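Local coordinates for ApeI dehydratase-like domain-containing protein (Pectobacterium atrosepticum, PDB 3ESI) that is of unknown function but belongs to the hotdog-fold ApeI dehydratase-like family, so it may act on acyl thioester substrates, at residues Pro41-Gly45 with Val46-Asp50; Ile103-Asp107 with Thr108-Ala112. One frame throughout, in Å; residues are numbered along the deposited sequence.

Contact 1: residues Pro41-Gly45 with Val46-Asp50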
ATOM      1  N   PRO A  41      -0.004  -3.050   9.813  1.00 48.60           N
ATOM      2  CA  PRO A  41       1.403  -2.675   9.888  1.00 46.98           C
ATOM      3  C   PRO A  41       2.438  -3.768   9.659  1.00 46.00           C
ATOM      4  O   PRO A  41       2.369  -4.867  10.223  1.00 45.16           O
ATOM      5  CB  PRO A  41       1.512  -2.036  11.275  1.00 48.67           C
ATOM      6  CG  PRO A  41       0.545  -2.845  12.084  1.00 48.25           C
ATOM      7  CD  PRO A  41      -0.646  -2.981  11.143  1.00 49.30           C
ATOM      8  N   LEU A  42       3.386  -3.440   8.789  1.00 44.69           N
ATOM      9  CA  LEU A  42       4.517  -4.301   8.480  1.00 42.98           C
ATOM     10  C   LEU A  42       5.585  -3.402   7.871  1.00 41.81           C
ATOM     11  O   LEU A  42       5.270  -2.382   7.269  1.00 42.88           O
ATOM     12  CB  LEU A  42       4.149  -5.429   7.522  1.00 41.13           C
ATOM     13  CG  LEU A  42       3.786  -5.153   6.069  1.00 43.51           C
ATOM     14  CD1 LEU A  42       4.247  -6.343   5.206  1.00 42.26           C
ATOM     15  CD2 LEU A  42       2.286  -4.915   5.954  1.00 41.93           C
ATOM     16  N   LEU A  43       6.843  -3.771   8.052  1.00 39.73           N
ATOM     17  CA  LEU A  43       7.948  -2.984   7.537  1.00 37.70           C
ATOM     18  C   LEU A  43       8.006  -3.032   6.003  1.00 37.31           C
ATOM     19  O   LEU A  43       8.440  -4.032   5.420  1.00 36.47           O
ATOM     20  CB  LEU A  43       9.254  -3.513   8.112  1.00 36.54           C
ATOM     21  CG  LEU A  43      10.389  -2.501   8.099  1.00 38.18           C
ATOM     22  CD1 LEU A  43      10.002  -1.341   9.007  1.00 38.34           C
ATOM     23  CD2 LEU A  43      11.676  -3.163   8.569  1.00 38.83           C
ATOM     24  N   PRO A  44       7.585  -1.942   5.335  1.00 35.96           N
ATOM     25  CA  PRO A  44       7.609  -1.907   3.868  1.00 35.16           C
ATOM     26  C   PRO A  44       9.004  -2.015   3.258  1.00 34.82           C
ATOM     27  O   PRO A  44      10.022  -1.810   3.933  1.00 36.87           O
ATOM     28  CB  PRO A  44       6.932  -0.577   3.541  1.00 34.01           C
ATOM     29  CG  PRO A  44       7.295   0.284   4.711  1.00 36.44           C
ATOM     30  CD  PRO A  44       7.112  -0.657   5.885  1.00 35.98           C
ATOM     31  N   GLY A  45       9.030  -2.338   1.970  1.00 33.94           N
ATOM     32  CA  GLY A  45      10.280  -2.472   1.243  1.00 32.33           C
ATOM     33  C   GLY A  45      11.143  -1.224   1.229  1.00 31.54           C
ATOM     34  O   GLY A  45      12.365  -1.330   1.284  1.00 29.54           O
ATOM     35  N   VAL A  46      10.544  -0.038   1.170  1.00 30.84           N
ATOM     36  CA  VAL A  46      11.383   1.157   1.145  1.00 31.92           C
ATOM     37  C   VAL A  46      12.201   1.277   2.414  1.00 30.46           C
ATOM     38  O   VAL A  46      13.375   1.652   2.370  1.00 30.15           O
ATOM     39  CB  VAL A  46      10.571   2.471   0.940  1.00 33.57           C
ATOM     40  CG1 VAL A  46       9.810   2.393  -0.375  1.00 34.35           C
ATOM     41  CG2 VAL A  46       9.613   2.710   2.109  1.00 34.70           C
ATOM     42  N   ALA A  47      11.588   0.944   3.544  1.00 29.96           N
ATOM     43  CA  ALA A  47      12.286   1.023   4.816  1.00 28.94           C
ATOM     44  C   ALA A  47      13.378  -0.040   4.887  1.00 29.32           C
ATOM     45  O   ALA A  47      14.496   0.219   5.354  1.00 27.83           O
ATOM     46  CB  ALA A  47      11.302   0.844   5.962  1.00 31.13           C
ATOM     47  N   GLN A  48      13.062  -1.240   4.424  1.00 30.45           N
ATOM     48  CA  GLN A  48      14.049  -2.298   4.457  1.00 32.01           C
ATOM     49  C   GLN A  48      15.275  -1.911   3.626  1.00 32.06           C
ATOM     50  O   GLN A  48      16.417  -2.116   4.052  1.00 31.08           O
ATOM     51  CB  GLN A  48      13.428  -3.600   3.964  1.00 32.24           C
ATOM     52  CG  GLN A  48      12.448  -4.207   4.964  1.00 33.64           C
ATOM     53  CD  GLN A  48      11.928  -5.569   4.524  1.00 36.18           C
ATOM     54  OE1 GLN A  48      12.704  -6.442   4.127  1.00 36.88           O
ATOM     55  NE2 GLN A  48      10.614  -5.756   4.598  1.00 32.98           N
ATOM     56  N   LEU A  49      15.037  -1.330   2.453  1.00 32.36           N
ATOM     57  CA  LEU A  49      16.131  -0.921   1.582  1.00 33.71           C
ATOM     58  C   LEU A  49      16.900   0.234   2.220  1.00 33.58           C
ATOM     59  O   LEU A  49      18.127   0.228   2.272  1.00 35.85           O
ATOM     60  CB  LEU A  49      15.596  -0.490   0.213  1.00 35.19           C
ATOM     61  CG  LEU A  49      16.653   0.121  -0.721  1.00 37.69           C
ATOM     62  CD1 LEU A  49      17.755  -0.894  -0.938  1.00 37.98           C
ATOM     63  CD2 LEU A  49      16.040   0.542  -2.053  1.00 37.32           C
ATOM     64  N   ASP A  50      16.163   1.220   2.709  1.00 32.11           N
ATOM     65  CA  ASP A  50      16.753   2.385   3.342  1.00 32.26           C
ATOM     66  C   ASP A  50      17.710   1.993   4.450  1.00 33.18           C
ATOM     67  O   ASP A  50      18.845   2.460   4.472  1.00 34.28           O
ATOM     68  CB  ASP A  50      15.652   3.298   3.896  1.00 34.59           C
ATOM     69  CG  ASP A  50      16.209   4.506   4.623  1.00 34.74           C
ATOM     70  OD1 ASP A  50      17.075   5.194   4.062  1.00 35.69           O
ATOM     71  OD2 ASP A  50      15.781   4.779   5.755  1.00 41.42           O
TER
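Pro44 and Gly45 bring the chain into helix 45-59: the carbonyl of Pro44, the N-cap residue, accepts the amide of Gln48 (N to O 3.1 Å, N-H...O angle 161°), and one residue on the Gly45 carbonyl takes the amide of Leu49 (N to O 2.9 Å). A weaker bond, bent to 121° at the hydrogen, runs from Ala47 N to the same Pro44 O. Gln48 then reaches back beyond the first turn. Its CG stands anti to its own carbonyl carbon (chi1 -72°) and the chain stays extended past CG, which carries the amide back to the residue before the cap. There NE2 donates to Leu43 O at 2.9 Å, with the oxygen lying in the plane of the Gln48 amide and the N-H nearly straight, although NE2 itself is tilted from the plane of the Leu43 carbonyl. The aliphatic parts of the two side chains cross at a slant, Leu43 CD2 resting 3.8 Å from Gln48 CG. The other branch of Leu43, CD1, meets Ala47 CB at 4.0 Å. On the Pro44 ring, CG touches both Ala47 CB and Val46 CG2, each at 4.2 Å, while Trp32 covers these three residues. The amide oxygen of Gln48 is held as well, because OE1 is hydrogen-bonded to Ser113 OG. With oxygen and nitrogen both engaged, the buried amide is fixed in rotation, its oxygen satisfied by Ser113 and one N-H of NE2 by Leu43 O, tying the entering loop to the start of the central helix characteristic of the hotdog fold.

Contact 2: residues Ile103-Asp107 with Thr108-Ala112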
ATOM      1  N   ILE A 103      14.323 -12.878  11.095  1.00 38.17           N
ATOM      2  CA  ILE A 103      13.563 -12.634  12.318  1.00 38.31           C
ATOM      3  C   ILE A 103      13.926 -13.664  13.374  1.00 40.18           C
ATOM      4  O   ILE A 103      13.870 -14.870  13.106  1.00 39.05           O
ATOM      5  CB  ILE A 103      12.052 -12.761  12.068  1.00 37.03           C
ATOM      6  CG1 ILE A 103      11.605 -11.746  11.016  1.00 36.80           C
ATOM      7  CG2 ILE A 103      11.296 -12.566  13.368  1.00 37.71           C
ATOM      8  CD1 ILE A 103      10.181 -11.952  10.537  1.00 33.46           C
ATOM      9  N   LEU A 104      14.297 -13.195  14.566  1.00 41.90           N
ATOM     10  CA  LEU A 104      14.646 -14.102  15.667  1.00 43.46           C
ATOM     11  C   LEU A 104      13.485 -14.172  16.643  1.00 44.82           C
ATOM     12  O   LEU A 104      13.087 -13.154  17.211  1.00 46.00           O
ATOM     13  CB  LEU A 104      15.896 -13.623  16.432  1.00 42.10           C
ATOM     14  CG  LEU A 104      17.302 -13.542  15.805  1.00 43.26           C
ATOM     15  CD1 LEU A 104      17.399 -14.472  14.605  1.00 43.04           C
ATOM     16  CD2 LEU A 104      17.614 -12.124  15.385  1.00 43.82           C
ATOM     17  N   GLU A 105      12.937 -15.372  16.813  1.00 46.46           N
ATOM     18  CA  GLU A 105      11.833 -15.629  17.747  1.00 49.10           C
ATOM     19  C   GLU A 105      12.096 -17.002  18.365  1.00 48.48           C
ATOM     20  O   GLU A 105      12.334 -17.976  17.645  1.00 46.60           O
ATOM     21  CB  GLU A 105      10.474 -15.667  17.040  1.00 51.62           C
ATOM     22  CG  GLU A 105       9.938 -14.330  16.559  1.00 58.37           C
ATOM     23  CD  GLU A 105       8.520 -14.444  15.977  1.00 62.17           C
ATOM     24  OE1 GLU A 105       7.586 -14.806  16.736  1.00 62.49           O
ATOM     25  OE2 GLU A 105       8.345 -14.175  14.765  1.00 63.86           O
ATOM     26  N   GLY A 106      12.040 -17.085  19.690  1.00 48.77           N
ATOM     27  CA  GLY A 106      12.306 -18.354  20.332  1.00 48.49           C
ATOM     28  C   GLY A 106      13.661 -18.847  19.857  1.00 50.25           C
ATOM     29  O   GLY A 106      14.630 -18.085  19.844  1.00 49.19           O
ATOM     30  N   ASP A 107      13.735 -20.111  19.452  1.00 51.26           N
ATOM     31  CA  ASP A 107      14.993 -20.673  18.979  1.00 52.33           C
ATOM     32  C   ASP A 107      15.098 -20.645  17.467  1.00 51.87           C
ATOM     33  O   ASP A 107      16.090 -21.102  16.899  1.00 50.43           O
ATOM     34  CB  ASP A 107      15.155 -22.110  19.472  1.00 53.39           C
ATOM     35  CG  ASP A 107      15.535 -22.177  20.931  1.00 56.86           C
ATOM     36  OD1 ASP A 107      14.674 -21.882  21.790  1.00 58.37           O
ATOM     37  OD2 ASP A 107      16.705 -22.513  21.220  1.00 58.99           O
ATOM     38  N   THR A 108      14.075 -20.086  16.828  1.00 52.97           N
ATOM     39  CA  THR A 108      14.018 -20.004  15.371  1.00 54.06           C
ATOM     40  C   THR A 108      14.618 -18.723  14.781  1.00 54.30           C
ATOM     41  O   THR A 108      14.768 -17.701  15.458  1.00 54.77           O
ATOM     42  CB  THR A 108      12.563 -20.096  14.864  1.00 54.16           C
ATOM     43  OG1 THR A 108      11.963 -18.793  14.891  1.00 54.82           O
ATOM     44  CG2 THR A 108      11.746 -21.023  15.754  1.00 54.53           C
ATOM     45  N   GLU A 109      14.949 -18.803  13.499  1.00 54.87           N
ATOM     46  CA  GLU A 109      15.501 -17.690  12.751  1.00 54.88           C
ATOM     47  C   GLU A 109      15.082 -17.886  11.302  1.00 54.91           C
ATOM     48  O   GLU A 109      15.672 -18.695  10.588  1.00 56.88           O
ATOM     49  CB  GLU A 109      17.027 -17.663  12.861  1.00 54.44           C
ATOM     50  CG  GLU A 109      17.680 -16.743  11.838  1.00 57.65           C
ATOM     51  CD  GLU A 109      19.120 -16.398  12.174  1.00 60.17           C
ATOM     52  OE1 GLU A 109      19.802 -15.786  11.313  1.00 60.21           O
ATOM     53  OE2 GLU A 109      19.564 -16.729  13.300  1.00 60.40           O
ATOM     54  N   ARG A 110      14.047 -17.164  10.880  1.00 54.75           N
ATOM     55  CA  ARG A 110      13.542 -17.244   9.505  1.00 54.02           C
ATOM     56  C   ARG A 110      14.067 -16.076   8.673  1.00 51.72           C
ATOM     57  O   ARG A 110      14.251 -14.974   9.187  1.00 52.00           O
ATOM     58  CB  ARG A 110      12.012 -17.171   9.473  1.00 56.04           C
ATOM     59  CG  ARG A 110      11.268 -18.224  10.260  1.00 60.12           C
ATOM     60  CD  ARG A 110       9.788 -17.867  10.288  1.00 64.62           C
ATOM     61  NE  ARG A 110       9.579 -16.512  10.810  1.00 68.58           N
ATOM     62  CZ  ARG A 110       8.399 -15.898  10.881  1.00 69.08           C
ATOM     63  NH1 ARG A 110       7.304 -16.516  10.459  1.00 70.24           N
ATOM     64  NH2 ARG A 110       8.313 -14.669  11.380  1.00 68.84           N
ATOM     65  N   THR A 111      14.298 -16.309   7.387  1.00 49.52           N
ATOM     66  CA  THR A 111      14.756 -15.233   6.511  1.00 46.78           C
ATOM     67  C   THR A 111      13.511 -14.420   6.182  1.00 45.56           C
ATOM     68  O   THR A 111      12.471 -14.989   5.851  1.00 47.35           O
ATOM     69  CB  THR A 111      15.357 -15.775   5.200  1.00 46.58           C
ATOM     70  OG1 THR A 111      16.432 -16.675   5.499  1.00 47.40           O
ATOM     71  CG2 THR A 111      15.899 -14.638   4.357  1.00 45.48           C
ATOM     72  N   ALA A 112      13.599 -13.098   6.286  1.00 42.86           N
ATOM     73  CA  ALA A 112      12.444 -12.256   6.004  1.00 40.89           C
ATOM     74  C   ALA A 112      12.555 -11.655   4.610  1.00 40.75           C
ATOM     75  O   ALA A 112      11.558 -11.517   3.890  1.00 39.09           O
ATOM     76  CB  ALA A 112      12.334 -11.145   7.052  1.00 41.78           C
TER
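With CG anti to its carbonyl carbon and the chain bent at chi3 (-55°), Arg110 swings NH2 over to the strand holding Ile103 and Glu105. The nitrogen lies 3.4 Å from Ile103 CD1 and also 3.4 Å from Glu105 OE2. The latter is a salt bridge of charges alone: the carboxylate and guanidinium planes stand 83° apart, and the oxygen sits well out of the guanidinium plane. Thr108 has OG1 between its backbone N and carbonyl carbon (chi1 85°), from where the hydroxyl donates to Glu105 O at 2.9 Å, on a lone pair in the carbonyl plane. Thr108 N also donates to that oxygen, closing the type II' turn, in which Gly106 takes the positive phi, and Glu105 N donates back to Thr108 O, which makes this a two-residue beta hairpin; the hydroxyl adds a second grip on Glu105 O. On the other face, Leu104 CD1 lies alongside Glu109, 3.4 Å from OE2. Glu105 and Glu109 have further partners, Lys82 through OE1 and Arg85 through OE2. The hairpin joins strands 96-105 and 108-121; beside it Leu104 packs on Thr83 and Arg85 of strand 83-91, and Ile103 meets Leu84 of that strand.

In the fold
The two contacts lie in series along the chain, their centres 18 Å apart and their nearest atoms about 5 Å apart without touching. Contact 1 is buried and nearer the centre of the chain than contact 2 (about 9 against 15 Å, centre to centre), at the start of helix 45-59; contact 2 lies at a partly exposed hairpin end of the antiparallel sheet. They share no element directly, yet Gln48 connects them indirectly, reaching strand 108-121 just past contact 2, through Ser113. Chemistry follows place. The buried entry to the helix relies on uncharged amide and carbonyl groups among apolar side chains, whereas the hairpin adds carboxylates and an arginine to its backbone bonds.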